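Local atomic coordinates of monoglyceride lipase (Saccharomyces cerevisiae, PDB entry 4ZWN), a protein that hydrolyses monoacylglycerols to free fatty acids and glycerol, preferring monounsaturated substrates, and also takes part in the breakdown of fatty acid ethyl esters. Residues 36-41 / 99-104; 65-70 / 147-152; 72-77 / 91-96; 137-142 / 321-326; 184-189 / 201-206. The protein carries 2 engineered substitutions. All blocks are in the same frame, centred on the assembly; numbering follows the deposited sequence.

How the contacts relate
From the N terminus, contact 1 joins strand 37-41, at one edge of the sheet, to the loop after strand 89-94. Within the loop it closes lies contact 3, whose segments 72-77 and 91-96 flank helix 78-86. Contact 2 starts inside contact 1 and ends beyond it, so those two cross, and it too encloses contact 3. Its strand 62-67 borders strands 89-94 and 138-143. Contact 4 opens on strand 138-143 before contact 2 closes, so contacts 2 and 4 cross too, and runs to the C-terminal helix 310-326. Contact 5 falls within that long loop, about 33 Å away between centres. Contacts 1 to 4 reach the central sheet; contact 5 belongs to the insertion after strand 165-169.

Contact 1: residues 36-41 / 99-104; sequences LQYENF and AGVTSP
Val101 offers one methyl, CG2, to two side chains of the 36-41 segment. Tyr38 comes closest, with CE2 at 3.9 Å from Val101 CG2, and its OH lies 4.0 Å from the same Val101 CG2. The methyl meets the ring obliquely, the two side chains crossing at about a right angle. Leu36 adds its CD2 at 4.2 Å from Val101 CG2, the leucine and valine side chains running antiparallel alongside each other. The meeting is therefore purely apolar and made by branch ends, with the backbones well apart: even the nearest pair, Tyr38 CA and Thr102 CA, are separated by 8.6 Å.

Torsions explain how the methyl gets there. With chi1 at -60°, Val101 CG2 sits between its own backbone N and carbonyl carbon, while CG1 lies opposite the carbonyl carbon. Next in the chain, Thr102 ties down the loop, its OG1 hydrogen-bonding to Asp95 O and Gly47 N. Val101 also touches Met225, and the Tyr38 ring has a cation-pi partner in Lys45. This surface contact joins strand 37-41, at the margin of the sheet and paired with strand 44-51, to the loop between strand 89-94 and helix 113-134.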
# COMPACT_ATOMS: atom_id res chain seq x y z
N LEU A 36 0.52 -4.46 19.06
CA LEU A 36 1.52 -4.75 18.03
C LEU A 36 2.02 -6.19 18.29
O LEU A 36 2.67 -6.46 19.35
CB LEU A 36 2.65 -3.71 18.01
CG LEU A 36 3.36 -3.55 16.65
CD1 LEU A 36 4.10 -2.23 16.49
CD2 LEU A 36 4.31 -4.71 16.44
N GLN A 37 1.72 -7.10 17.33
CA GLN A 37 1.92 -8.55 17.46
C GLN A 37 3.06 -9.02 16.56
O GLN A 37 3.34 -8.43 15.51
CB GLN A 37 0.64 -9.25 17.07
CG GLN A 37 0.09 -10.34 17.95
CD GLN A 37 -1.40 -10.53 17.79
OE1 GLN A 37 -2.12 -9.62 17.41
NE2 GLN A 37 -1.87 -11.74 18.05
N TYR A 38 3.70 -10.11 16.95
CA TYR A 38 4.81 -10.63 16.18
C TYR A 38 4.64 -12.08 15.73
O TYR A 38 4.01 -12.89 16.41
CB TYR A 38 6.11 -10.48 16.99
CG TYR A 38 6.52 -9.04 17.26
CD1 TYR A 38 6.06 -8.37 18.38
CD2 TYR A 38 7.33 -8.35 16.37
CE1 TYR A 38 6.42 -7.04 18.63
CE2 TYR A 38 7.70 -7.02 16.60
CZ TYR A 38 7.24 -6.38 17.73
OH TYR A 38 7.62 -5.07 17.93
N GLU A 39 5.18 -12.39 14.56
CA GLU A 39 5.11 -13.73 14.00
C GLU A 39 6.32 -14.00 13.12
O GLU A 39 6.68 -13.18 12.29
CB GLU A 39 3.83 -13.92 13.19
CG GLU A 39 3.78 -15.24 12.46
CD GLU A 39 2.42 -15.54 11.90
OE1 GLU A 39 1.43 -15.00 12.44
OE2 GLU A 39 2.34 -16.30 10.91
N ASN A 40 6.94 -15.16 13.33
CA ASN A 40 8.11 -15.56 12.56
C ASN A 40 7.75 -16.28 11.27
O ASN A 40 6.86 -17.14 11.25
CB ASN A 40 9.02 -16.45 13.42
CG ASN A 40 9.69 -15.70 14.55
OD1 ASN A 40 9.29 -14.59 14.90
ND2 ASN A 40 10.73 -16.30 15.12
N PHE A 41 8.45 -15.94 10.19
CA PHE A 41 8.27 -16.60 8.91
C PHE A 41 9.49 -16.38 8.02
O PHE A 41 9.89 -15.24 7.78
CB PHE A 41 7.01 -16.11 8.20
CG PHE A 41 6.84 -16.66 6.81
CD1 PHE A 41 6.32 -17.93 6.62
CD2 PHE A 41 7.18 -15.91 5.70
CE1 PHE A 41 6.16 -18.45 5.34
CE2 PHE A 41 7.02 -16.41 4.42
CZ PHE A 41 6.51 -17.69 4.24
N ALA A 99 11.32 -3.37 6.23
CA ALA A 99 10.66 -2.16 6.72
C ALA A 99 10.15 -2.31 8.15
O ALA A 99 10.03 -3.42 8.67
CB ALA A 99 9.51 -1.80 5.80
N GLY A 100 9.86 -1.17 8.78
CA GLY A 100 9.23 -1.15 10.09
C GLY A 100 10.00 -1.88 11.17
O GLY A 100 11.23 -1.89 11.17
N VAL A 101 9.27 -2.48 12.10
CA VAL A 101 9.88 -3.21 13.22
C VAL A 101 10.28 -4.62 12.82
O VAL A 101 10.92 -5.34 13.59
CB VAL A 101 8.92 -3.27 14.43
CG1 VAL A 101 8.57 -1.87 14.91
CG2 VAL A 101 7.67 -4.06 14.08
N THR A 102 9.89 -5.03 11.61
CA THR A 102 10.22 -6.35 11.09
C THR A 102 11.71 -6.46 10.78
O THR A 102 12.34 -7.48 11.07
CB THR A 102 9.42 -6.67 9.81
OG1 THR A 102 8.03 -6.72 10.12
CG2 THR A 102 9.86 -8.00 9.21
N SER A 103 12.27 -5.41 10.21
CA SER A 103 13.68 -5.42 9.80
C SER A 103 14.41 -4.15 10.21
O SER A 103 14.59 -3.24 9.40
CB SER A 103 13.78 -5.61 8.29
OG SER A 103 13.16 -6.82 7.90
N PRO A 104 14.85 -4.08 11.48
CA PRO A 104 15.61 -2.93 11.98
C PRO A 104 17.12 -3.06 11.76
O PRO A 104 17.63 -4.18 11.60
CB PRO A 104 15.29 -2.94 13.47
CG PRO A 104 15.11 -4.38 13.79
CD PRO A 104 14.51 -5.02 12.56

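Contact 2: residues 65-70 / 147-152; sequences LLIHGF and GGICLN
Ile67 and Cys150 mark the closest backbone approach, their CA atoms 7.2 Å apart, where the last residue of strand 62-67 passes helix 145-156. Ile67 faces the helix and meets Ile149 twice: Ile67 CD1 lies 4.1 Å from Ile149 CG2, and Ile67 CG2 lies 4.2 Å from Ile149 CD1. The two side chains cross obliquely, and the delta methyl of each touches the gamma methyl of the other. In both, CG1 anti to the carbonyl carbon (chi1 -48° in Ile67, -65° in Ile149) puts CG2 anti to the backbone N, toward the partner's CD1. The same Ile67 CD1 also reaches Cys150 CB, 4.3 Å away.

Polar bonds fix the backbone on each side. Past the strand end, His68 ND1 donates in its own ring plane to Gly69 O over 2.8 Å, though from above the carbonyl plane. On the helix, Gly148 O accepts from Asn152 N and Asn152 ND2, which come from opposite faces of its plane. Helix 145-156 follows Ser144, the inferred nucleophile, as expected of an alpha/beta hydrolase elbow. Strand 62-67 lies between strands 89-94 and 138-143; Ile149 also packs on helix 113-134, and Ile67 and Cys150 share Met140 of strand 138-143.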
# COMPACT_ATOMS: atom_id res chain seq x y z
N LEU A 65 -6.83 -6.14 3.81
CA LEU A 65 -5.40 -6.34 3.99
C LEU A 65 -4.63 -5.13 3.46
O LEU A 65 -4.71 -4.80 2.28
CB LEU A 65 -4.95 -7.61 3.26
CG LEU A 65 -3.77 -8.44 3.80
CD1 LEU A 65 -3.45 -9.58 2.85
CD2 LEU A 65 -2.53 -7.59 4.04
N LEU A 66 -3.88 -4.47 4.33
CA LEU A 66 -3.17 -3.26 3.93
C LEU A 66 -1.69 -3.52 3.64
O LEU A 66 -0.95 -4.00 4.50
CB LEU A 66 -3.31 -2.18 5.01
CG LEU A 66 -4.73 -1.87 5.49
CD1 LEU A 66 -4.73 -0.64 6.37
CD2 LEU A 66 -5.68 -1.69 4.33
N ILE A 67 -1.27 -3.21 2.42
CA ILE A 67 0.13 -3.32 2.03
C ILE A 67 0.76 -1.93 2.00
O ILE A 67 0.49 -1.14 1.08
CB ILE A 67 0.29 -3.98 0.65
CG1 ILE A 67 -0.54 -5.26 0.57
CG2 ILE A 67 1.76 -4.27 0.37
CD1 ILE A 67 -0.50 -5.93 -0.78
N HIS A 68 1.59 -1.62 2.99
CA HIS A 68 2.16 -0.29 3.12
C HIS A 68 3.19 -0.00 2.03
O HIS A 68 3.63 -0.91 1.32
CB HIS A 68 2.80 -0.09 4.50
CG HIS A 68 4.04 -0.91 4.73
ND1 HIS A 68 5.26 -0.56 4.21
CD2 HIS A 68 4.25 -2.04 5.45
CE1 HIS A 68 6.17 -1.44 4.58
NE2 HIS A 68 5.58 -2.35 5.33
N GLY A 69 3.55 1.27 1.89
CA GLY A 69 4.53 1.68 0.91
C GLY A 69 5.93 1.76 1.48
O GLY A 69 6.13 1.59 2.69
N PHE A 70 6.90 2.02 0.61
CA PHE A 70 8.28 2.17 1.02
C PHE A 70 8.42 3.27 2.06
O PHE A 70 7.91 4.38 1.88
CB PHE A 70 9.17 2.47 -0.20
CG PHE A 70 10.63 2.59 0.13
CD1 PHE A 70 11.33 1.51 0.64
CD2 PHE A 70 11.31 3.77 -0.10
CE1 PHE A 70 12.68 1.61 0.93
CE2 PHE A 70 12.66 3.89 0.19
CZ PHE A 70 13.35 2.80 0.71
N GLY A 147 0.88 -0.37 -3.49
CA GLY A 147 -0.06 -0.35 -4.59
C GLY A 147 0.44 -1.15 -5.78
O GLY A 147 -0.33 -1.87 -6.42
N GLY A 148 1.73 -1.03 -6.08
CA GLY A 148 2.34 -1.80 -7.15
C GLY A 148 2.30 -3.29 -6.86
O GLY A 148 2.09 -4.11 -7.75
N ILE A 149 2.52 -3.63 -5.59
CA ILE A 149 2.45 -5.02 -5.15
C ILE A 149 1.02 -5.53 -5.24
O ILE A 149 0.78 -6.65 -5.72
CB ILE A 149 2.97 -5.16 -3.70
CG1 ILE A 149 4.46 -4.80 -3.63
CG2 ILE A 149 2.73 -6.57 -3.17
CD1 ILE A 149 4.99 -4.65 -2.23
N CYS A 150 0.08 -4.70 -4.81
CA CYS A 150 -1.34 -5.06 -4.82
C CYS A 150 -1.86 -5.36 -6.22
O CYS A 150 -2.52 -6.37 -6.44
CB CYS A 150 -2.16 -3.93 -4.20
SG CYS A 150 -3.94 -4.19 -4.32
N LEU A 151 -1.58 -4.47 -7.17
CA LEU A 151 -2.05 -4.65 -8.54
C LEU A 151 -1.37 -5.84 -9.21
O LEU A 151 -1.98 -6.52 -10.03
CB LEU A 151 -1.82 -3.38 -9.36
CG LEU A 151 -2.60 -2.14 -8.90
CD1 LEU A 151 -2.31 -0.96 -9.81
CD2 LEU A 151 -4.09 -2.44 -8.84
N ASN A 152 -0.12 -6.09 -8.84
CA ASN A 152 0.60 -7.24 -9.38
C ASN A 152 0.10 -8.55 -8.80
O ASN A 152 0.03 -9.56 -9.51
CB ASN A 152 2.11 -7.10 -9.14
CG ASN A 152 2.81 -6.33 -10.25
OD1 ASN A 152 3.04 -6.86 -11.33
ND2 ASN A 152 3.14 -5.07 -9.98

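Contact 3: residues 72-77 / 91-96; sequences EYTKIQ and SFTFDQ
The direct polar contact is made by Asp95, whose OD1 accepts a weak hydrogen bond from Thr74 N at 3.1 Å, the N-H...O angle bent to 127°. Its other oxygen, OD2, takes a hydrogen bond from Val101 N of the following loop.

Two waters extend this polar seam. Water 2 donates to Asp95 OD2 at 3.0 Å and joins Thr74 OG1 at 2.6 Å, lying in the plane of the Tyr73 ring at its edge. Water 1 lies 3.0 Å from Thr93 OG1, whose stronger partner is Leu66 O. It also accepts from Gln77 NE2 at 2.7 Å and donates weakly to Tyr73 O.

Carbon atoms also crowd the oxygen that Thr74 N reaches: Thr74 CG2 stands 3.3 Å from Asp95 OD1, and Tyr73 CB lies 3.4 Å from Asp95 OD1. With chi1 at 57°, Thr74 sends OG1 to water 2 and leaves the methyl beside its own N, close to the carboxylate. The apolar contact is a methyl pair two residues earlier in the strand, Thr74 CG2 to Thr93 CG2 at 4.3 Å. Were Asp95 cut back to an alanine, Thr74 N, Val101 N and water 2 would probably each lose an acceptor.

Both segments belong to a beta-alpha-beta crossover, strand 62-67 to helix 78-86 to strand 89-94. The chemistry implies that a buried carboxylate, gripped by one weak bond from Thr74 N, by Val101 N and by a water, ties the approach to that helix to Asp95, next to strand 89-94.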
# COMPACT_ATOMS: atom_id res chain seq x y z
N GLU A 72 7.06 3.29 4.98
CA GLU A 72 5.90 3.31 5.86
C GLU A 72 5.92 2.15 6.84
O GLU A 72 6.78 1.27 6.77
CB GLU A 72 4.61 3.29 5.04
CG GLU A 72 4.35 4.55 4.23
CD GLU A 72 2.99 4.54 3.56
OE1 GLU A 72 2.40 3.44 3.45
OE2 GLU A 72 2.51 5.62 3.15
N TYR A 73 4.95 2.15 7.76
CA TYR A 73 4.80 1.10 8.76
C TYR A 73 3.40 1.21 9.38
O TYR A 73 2.58 2.00 8.92
CB TYR A 73 5.90 1.17 9.83
CG TYR A 73 5.91 2.44 10.64
CD1 TYR A 73 6.29 3.65 10.08
CD2 TYR A 73 5.55 2.43 11.98
CE1 TYR A 73 6.30 4.81 10.81
CE2 TYR A 73 5.56 3.59 12.73
CZ TYR A 73 5.93 4.78 12.14
OH TYR A 73 5.94 5.95 12.87
N THR A 74 3.14 0.42 10.42
CA THR A 74 1.79 0.31 11.00
C THR A 74 1.12 1.64 11.34
O THR A 74 -0.02 1.87 10.96
CB THR A 74 1.81 -0.55 12.28
OG1 THR A 74 2.72 0.03 13.23
CG2 THR A 74 2.23 -1.97 11.96
N LYS A 75 1.84 2.52 12.04
CA LYS A 75 1.27 3.79 12.50
C LYS A 75 0.74 4.65 11.35
O LYS A 75 -0.23 5.39 11.52
CB LYS A 75 2.31 4.58 13.31
CG LYS A 75 1.84 5.95 13.78
CD LYS A 75 2.91 6.69 14.57
CE LYS A 75 2.95 6.22 16.02
NZ LYS A 75 1.68 6.56 16.73
N ILE A 76 1.39 4.56 10.20
CA ILE A 76 0.98 5.35 9.04
C ILE A 76 -0.43 4.98 8.60
O ILE A 76 -1.20 5.82 8.14
CB ILE A 76 1.97 5.17 7.86
CG1 ILE A 76 3.39 5.50 8.31
CG2 ILE A 76 1.57 6.06 6.68
CD1 ILE A 76 3.58 6.92 8.80
N GLN A 77 -0.79 3.71 8.77
CA GLN A 77 -2.12 3.26 8.37
C GLN A 77 -3.14 3.31 9.50
O GLN A 77 -4.25 2.81 9.36
CB GLN A 77 -2.04 1.84 7.80
CG GLN A 77 -2.01 1.80 6.28
CD GLN A 77 -0.86 2.61 5.70
OE1 GLN A 77 -1.05 3.72 5.20
NE2 GLN A 77 0.34 2.05 5.76
N SER A 91 -9.29 -4.65 9.64
CA SER A 91 -8.04 -4.39 8.93
C SER A 91 -6.94 -5.32 9.39
O SER A 91 -6.88 -5.72 10.55
CB SER A 91 -7.60 -2.94 9.11
OG SER A 91 -8.49 -2.03 8.50
N PHE A 92 -6.06 -5.67 8.46
CA PHE A 92 -4.84 -6.40 8.78
C PHE A 92 -3.68 -5.78 8.02
O PHE A 92 -3.74 -5.62 6.80
CB PHE A 92 -4.97 -7.88 8.44
CG PHE A 92 -3.80 -8.71 8.92
CD1 PHE A 92 -2.65 -8.82 8.15
CD2 PHE A 92 -3.85 -9.38 10.13
CE1 PHE A 92 -1.57 -9.57 8.58
CE2 PHE A 92 -2.78 -10.13 10.57
CZ PHE A 92 -1.64 -10.23 9.80
N THR A 93 -2.64 -5.42 8.75
CA THR A 93 -1.42 -4.92 8.12
C THR A 93 -0.21 -5.49 8.83
O THR A 93 -0.29 -5.93 9.98
CB THR A 93 -1.36 -3.38 8.13
OG1 THR A 93 -0.28 -2.93 7.30
CG2 THR A 93 -1.16 -2.85 9.54
N PHE A 94 0.92 -5.50 8.13
CA PHE A 94 2.16 -5.99 8.71
C PHE A 94 3.32 -5.19 8.14
O PHE A 94 3.30 -4.80 6.98
CB PHE A 94 2.34 -7.48 8.43
CG PHE A 94 2.51 -7.82 6.97
CD1 PHE A 94 1.40 -7.95 6.14
CD2 PHE A 94 3.77 -8.01 6.43
CE1 PHE A 94 1.55 -8.25 4.80
CE2 PHE A 94 3.93 -8.32 5.09
CZ PHE A 94 2.82 -8.44 4.27
N ASP A 95 4.33 -4.93 8.98
CA ASP A 95 5.56 -4.33 8.49
C ASP A 95 6.27 -5.36 7.63
O ASP A 95 6.65 -6.43 8.11
CB ASP A 95 6.44 -3.86 9.65
CG ASP A 95 5.85 -2.68 10.41
OD1 ASP A 95 4.85 -2.10 9.94
OD2 ASP A 95 6.39 -2.34 11.48
N GLN A 96 6.44 -5.05 6.35
CA GLN A 96 7.03 -6.00 5.41
C GLN A 96 8.52 -6.16 5.65
O GLN A 96 9.15 -5.34 6.32
CB GLN A 96 6.79 -5.54 3.96
CG GLN A 96 5.33 -5.32 3.60
CD GLN A 96 5.17 -4.75 2.21
OE1 GLN A 96 5.51 -5.40 1.22
NE2 GLN A 96 4.65 -3.53 2.12
O HOH W 1 0.81 -0.15 7.24
O HOH W 2 5.24 -0.62 13.64

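Contact 4: residues 137-142 / 321-326; sequences PLFMWG and KQWLDK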
# COMPACT_ATOMS: atom_id res chain seq x y z
N PRO A 137 -15.60 -11.43 3.38
CA PRO A 137 -14.72 -11.20 2.23
C PRO A 137 -13.40 -10.54 2.61
O PRO A 137 -13.35 -9.74 3.55
CB PRO A 137 -15.55 -10.28 1.33
CG PRO A 137 -16.42 -9.54 2.28
CD PRO A 137 -16.77 -10.53 3.35
N LEU A 138 -12.34 -10.90 1.89
CA LEU A 138 -11.02 -10.32 2.12
C LEU A 138 -10.61 -9.42 0.95
O LEU A 138 -10.48 -9.89 -0.18
CB LEU A 138 -9.97 -11.41 2.32
CG LEU A 138 -8.54 -10.93 2.57
CD1 LEU A 138 -8.46 -10.13 3.87
CD2 LEU A 138 -7.58 -12.10 2.60
N PHE A 139 -10.42 -8.14 1.24
CA PHE A 139 -10.00 -7.18 0.23
C PHE A 139 -8.53 -6.84 0.39
O PHE A 139 -7.97 -6.98 1.48
CB PHE A 139 -10.85 -5.91 0.30
CG PHE A 139 -12.30 -6.13 -0.04
CD1 PHE A 139 -13.22 -6.49 0.94
CD2 PHE A 139 -12.75 -5.97 -1.34
CE1 PHE A 139 -14.55 -6.70 0.63
CE2 PHE A 139 -14.08 -6.17 -1.66
CZ PHE A 139 -14.98 -6.53 -0.67
N MET A 140 -7.90 -6.39 -0.70
CA MET A 140 -6.48 -6.05 -0.67
C MET A 140 -6.25 -4.58 -1.05
O MET A 140 -6.73 -4.11 -2.07
CB MET A 140 -5.70 -6.97 -1.61
CG MET A 140 -4.20 -6.70 -1.65
SD MET A 140 -3.28 -7.92 -2.61
CE MET A 140 -3.51 -9.39 -1.61
N TRP A 141 -5.51 -3.88 -0.19
CA TRP A 141 -5.24 -2.46 -0.36
C TRP A 141 -3.74 -2.22 -0.32
O TRP A 141 -3.02 -2.86 0.44
CB TRP A 141 -5.94 -1.65 0.74
CG TRP A 141 -5.66 -0.18 0.76
CD1 TRP A 141 -6.43 0.81 0.22
CD2 TRP A 141 -4.54 0.48 1.38
NE1 TRP A 141 -5.86 2.04 0.46
CE2 TRP A 141 -4.70 1.87 1.17
CE3 TRP A 141 -3.42 0.03 2.09
CZ2 TRP A 141 -3.79 2.81 1.64
CZ3 TRP A 141 -2.51 0.97 2.56
CH2 TRP A 141 -2.70 2.34 2.33
N GLY A 142 -3.26 -1.29 -1.14
CA GLY A 142 -1.85 -0.97 -1.16
C GLY A 142 -1.59 0.47 -1.55
O GLY A 142 -2.28 1.02 -2.40
N LYS A 321 -14.98 3.55 1.21
CA LYS A 321 -16.01 2.98 2.07
C LYS A 321 -17.25 2.61 1.26
O LYS A 321 -17.77 1.50 1.39
CB LYS A 321 -16.37 3.98 3.19
CG LYS A 321 -17.24 3.42 4.30
CD LYS A 321 -18.68 3.87 4.15
CE LYS A 321 -19.56 3.37 5.28
NZ LYS A 321 -20.98 3.74 5.04
N GLN A 322 -17.71 3.52 0.41
CA GLN A 322 -18.88 3.26 -0.42
C GLN A 322 -18.61 2.15 -1.41
O GLN A 322 -19.49 1.34 -1.72
CB GLN A 322 -19.31 4.53 -1.16
CG GLN A 322 -19.91 5.60 -0.27
CD GLN A 322 -20.16 6.90 -1.01
OE1 GLN A 322 -19.84 7.03 -2.19
NE2 GLN A 322 -20.73 7.88 -0.31
N TRP A 323 -17.38 2.10 -1.91
CA TRP A 323 -16.97 1.07 -2.85
C TRP A 323 -17.00 -0.30 -2.19
O TRP A 323 -17.44 -1.28 -2.79
CB TRP A 323 -15.58 1.37 -3.40
CG TRP A 323 -15.16 0.46 -4.51
CD1 TRP A 323 -15.45 0.59 -5.83
CD2 TRP A 323 -14.36 -0.72 -4.38
NE1 TRP A 323 -14.88 -0.44 -6.54
CE2 TRP A 323 -14.21 -1.26 -5.67
CE3 TRP A 323 -13.75 -1.37 -3.30
CZ2 TRP A 323 -13.48 -2.42 -5.92
CZ3 TRP A 323 -13.03 -2.52 -3.55
CH2 TRP A 323 -12.90 -3.04 -4.84
N LEU A 324 -16.52 -0.36 -0.95
CA LEU A 324 -16.52 -1.60 -0.18
C LEU A 324 -17.94 -2.08 0.12
O LEU A 324 -18.25 -3.26 -0.02
CB LEU A 324 -15.76 -1.42 1.14
CG LEU A 324 -14.24 -1.27 1.06
CD1 LEU A 324 -13.68 -0.89 2.42
CD2 LEU A 324 -13.62 -2.55 0.55
N ASP A 325 -18.79 -1.14 0.54
CA ASP A 325 -20.19 -1.45 0.82
C ASP A 325 -20.86 -2.05 -0.41
O ASP A 325 -21.59 -3.04 -0.31
CB ASP A 325 -20.95 -0.20 1.27
CG ASP A 325 -20.52 0.27 2.65
OD1 ASP A 325 -19.91 -0.52 3.39
OD2 ASP A 325 -20.81 1.44 2.98
N LYS A 326 -20.59 -1.46 -1.56
CA LYS A 326 -21.16 -1.92 -2.82
C LYS A 326 -20.79 -3.38 -3.11
O LYS A 326 -21.58 -4.12 -3.70
CB LYS A 326 -20.71 -1.02 -3.97
CG LYS A 326 -21.36 -1.34 -5.30
CD LYS A 326 -20.84 -0.44 -6.40
CE LYS A 326 -21.56 -0.70 -7.71
NZ LYS A 326 -21.55 -2.15 -8.05
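Asp325 OD1, on the residue after the Leu324 that presses on Phe139, hydrogen-bonds with Tyr89 OH, with Arg61 NE in a long, weak ion pair. The other carboxylate oxygen forms a salt bridge within the helix, Lys321 NZ lying 3.1 Å from Asp325 OD2. The ammonium meets that oxygen nearly in line with its bond to CG. These bonds lie on the side of the helix turned from the strand, and the contact itself is apolar.

At its centre, Leu324 CD2 sits over one face of the Phe139 ring, 3.9 Å from the Phe139 centroid and 12° off the ring normal, a CH-pi contact. Leu324 CG stands opposite its own carbonyl carbon (chi1 -71°), and this together with an extended chi2 of 172° brings CD2 over the ring.

Strand 138-143 belongs to the parallel part of the alpha/beta hydrolase sheet and leads into the GXSXG motif through Gly142. Leu138 and Met140 turn to helix 113-134, whereas Phe139 turns the other way, to the C-terminal helix 310-326, so the strand is packed by helices on both faces. The Leu324 methyl would probably lose the aromatic face it rests on if Phe139 were an alanine, and a gap would open between strand and helix.

Trp323 makes the second touch, CZ3 to Phe139 CD2 at 4.1 Å. The indole also packs on Ile167 of strand 165-169 and on Pro263.

Contact 5: residues 184-189 / 201-206; sequences PTQIIA and IDTGLD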
# COMPACT_ATOMS: atom_id res chain seq x y z
N PRO A 184 17.61 11.67 -9.13
CA PRO A 184 18.15 10.80 -10.18
C PRO A 184 18.75 9.52 -9.62
O PRO A 184 18.90 8.54 -10.35
CB PRO A 184 19.22 11.67 -10.84
CG PRO A 184 19.68 12.56 -9.75
CD PRO A 184 18.45 12.87 -8.95
N THR A 185 19.08 9.53 -8.33
CA THR A 185 19.59 8.34 -7.68
C THR A 185 18.56 7.21 -7.72
O THR A 185 18.92 6.03 -7.72
CB THR A 185 19.99 8.63 -6.22
OG1 THR A 185 20.81 9.81 -6.16
CG2 THR A 185 20.78 7.48 -5.66
N GLN A 186 17.28 7.57 -7.78
CA GLN A 186 16.23 6.57 -7.90
C GLN A 186 16.24 5.89 -9.26
O GLN A 186 15.59 4.86 -9.44
CB GLN A 186 14.85 7.20 -7.64
CG GLN A 186 14.58 7.48 -6.17
CD GLN A 186 14.72 6.23 -5.33
OE1 GLN A 186 13.80 5.42 -5.22
NE2 GLN A 186 15.89 6.05 -4.72
N ILE A 187 16.97 6.47 -10.21
CA ILE A 187 17.12 5.87 -11.53
C ILE A 187 18.43 5.07 -11.58
O ILE A 187 18.50 4.00 -12.17
CB ILE A 187 17.10 6.94 -12.65
CG1 ILE A 187 15.66 7.35 -12.98
CG2 ILE A 187 17.77 6.42 -13.91
CD1 ILE A 187 15.00 8.22 -11.93
N ILE A 188 19.46 5.60 -10.92
CA ILE A 188 20.77 4.96 -10.90
C ILE A 188 20.76 3.65 -10.11
O ILE A 188 21.37 2.66 -10.53
CB ILE A 188 21.84 5.90 -10.31
CG1 ILE A 188 21.82 7.24 -11.03
CG2 ILE A 188 23.22 5.28 -10.41
CD1 ILE A 188 22.11 7.13 -12.51
N ALA A 189 20.08 3.64 -8.97
CA ALA A 189 20.07 2.47 -8.09
C ALA A 189 19.54 1.19 -8.77
O ALA A 189 20.17 0.14 -8.64
CB ALA A 189 19.26 2.76 -6.83
N ILE A 201 20.77 2.72 0.62
CA ILE A 201 20.78 4.15 0.36
C ILE A 201 19.56 4.88 0.93
O ILE A 201 18.46 4.33 0.98
CB ILE A 201 20.90 4.41 -1.16
CG1 ILE A 201 21.35 5.84 -1.42
CG2 ILE A 201 19.60 4.10 -1.88
CD1 ILE A 201 21.94 6.03 -2.78
N ASP A 202 19.78 6.11 1.37
CA ASP A 202 18.74 6.96 1.94
C ASP A 202 18.60 8.24 1.12
O ASP A 202 19.47 9.11 1.15
CB ASP A 202 19.06 7.29 3.41
CG ASP A 202 18.02 8.20 4.05
OD1 ASP A 202 16.89 8.29 3.53
OD2 ASP A 202 18.34 8.81 5.09
N THR A 203 17.51 8.34 0.38
CA THR A 203 17.32 9.45 -0.56
C THR A 203 16.59 10.63 0.08
O THR A 203 16.49 11.70 -0.51
CB THR A 203 16.53 9.00 -1.80
OG1 THR A 203 15.22 8.57 -1.41
CG2 THR A 203 17.26 7.86 -2.48
N GLY A 204 16.08 10.42 1.29
CA GLY A 204 15.37 11.47 1.99
C GLY A 204 13.91 11.56 1.60
O GLY A 204 13.53 11.23 0.47
N LEU A 205 13.09 12.03 2.53
CA LEU A 205 11.65 12.16 2.31
C LEU A 205 11.28 13.46 1.60
O LEU A 205 11.70 14.54 2.00
CB LEU A 205 10.90 12.09 3.64
CG LEU A 205 10.93 10.75 4.37
CD1 LEU A 205 10.21 10.87 5.70
CD2 LEU A 205 10.30 9.67 3.51
N ASP A 206 10.50 13.33 0.53
CA ASP A 206 9.96 14.49 -0.16
C ASP A 206 8.66 14.93 0.51
O ASP A 206 7.57 14.62 0.03
CB ASP A 206 9.73 14.18 -1.64
CG ASP A 206 9.20 15.36 -2.42
OD1 ASP A 206 9.35 16.51 -1.95
OD2 ASP A 206 8.63 15.15 -3.51
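The amide nitrogen of Gln186 abuts a methyl, NE2 lying 3.2 Å from Thr203 CG2; this is a tight polar-to-apolar meeting, and at this resolution so short a separation is best treated as doubtful. Helix 185-191 and the loop after strand 200-201 both lie in the long insertion between strands 165-169 and 264-269, consistent with the cap of alpha/beta hydrolases. The Gln186 side chain is about 9 Å from that of Ser144, the inferred nucleophile.

The glutamine chain bends at chi2 (-56°), and the Gln186 and Thr203 side chains cross at about a right angle. A methyl pair lies beside them: Thr185 CG2 and Ile201 CD1 approach to 3.4 Å, again too short to be taken literally. Beyond them, Ile201 and Ala189 both pack on Phe233 of helix 233-248, and Ile201 and Gln186 both reach its Ile236.

Backbone bonds set each side. Pro184 O accepts from Ile187 N and Ile188 N. In the loop, Asp202 forms an Asx turn around Thr203: Gly204 N donates to Asp202 OD1 over 3.2 Å at 149°, reaching the oxygen from above the carboxylate plane.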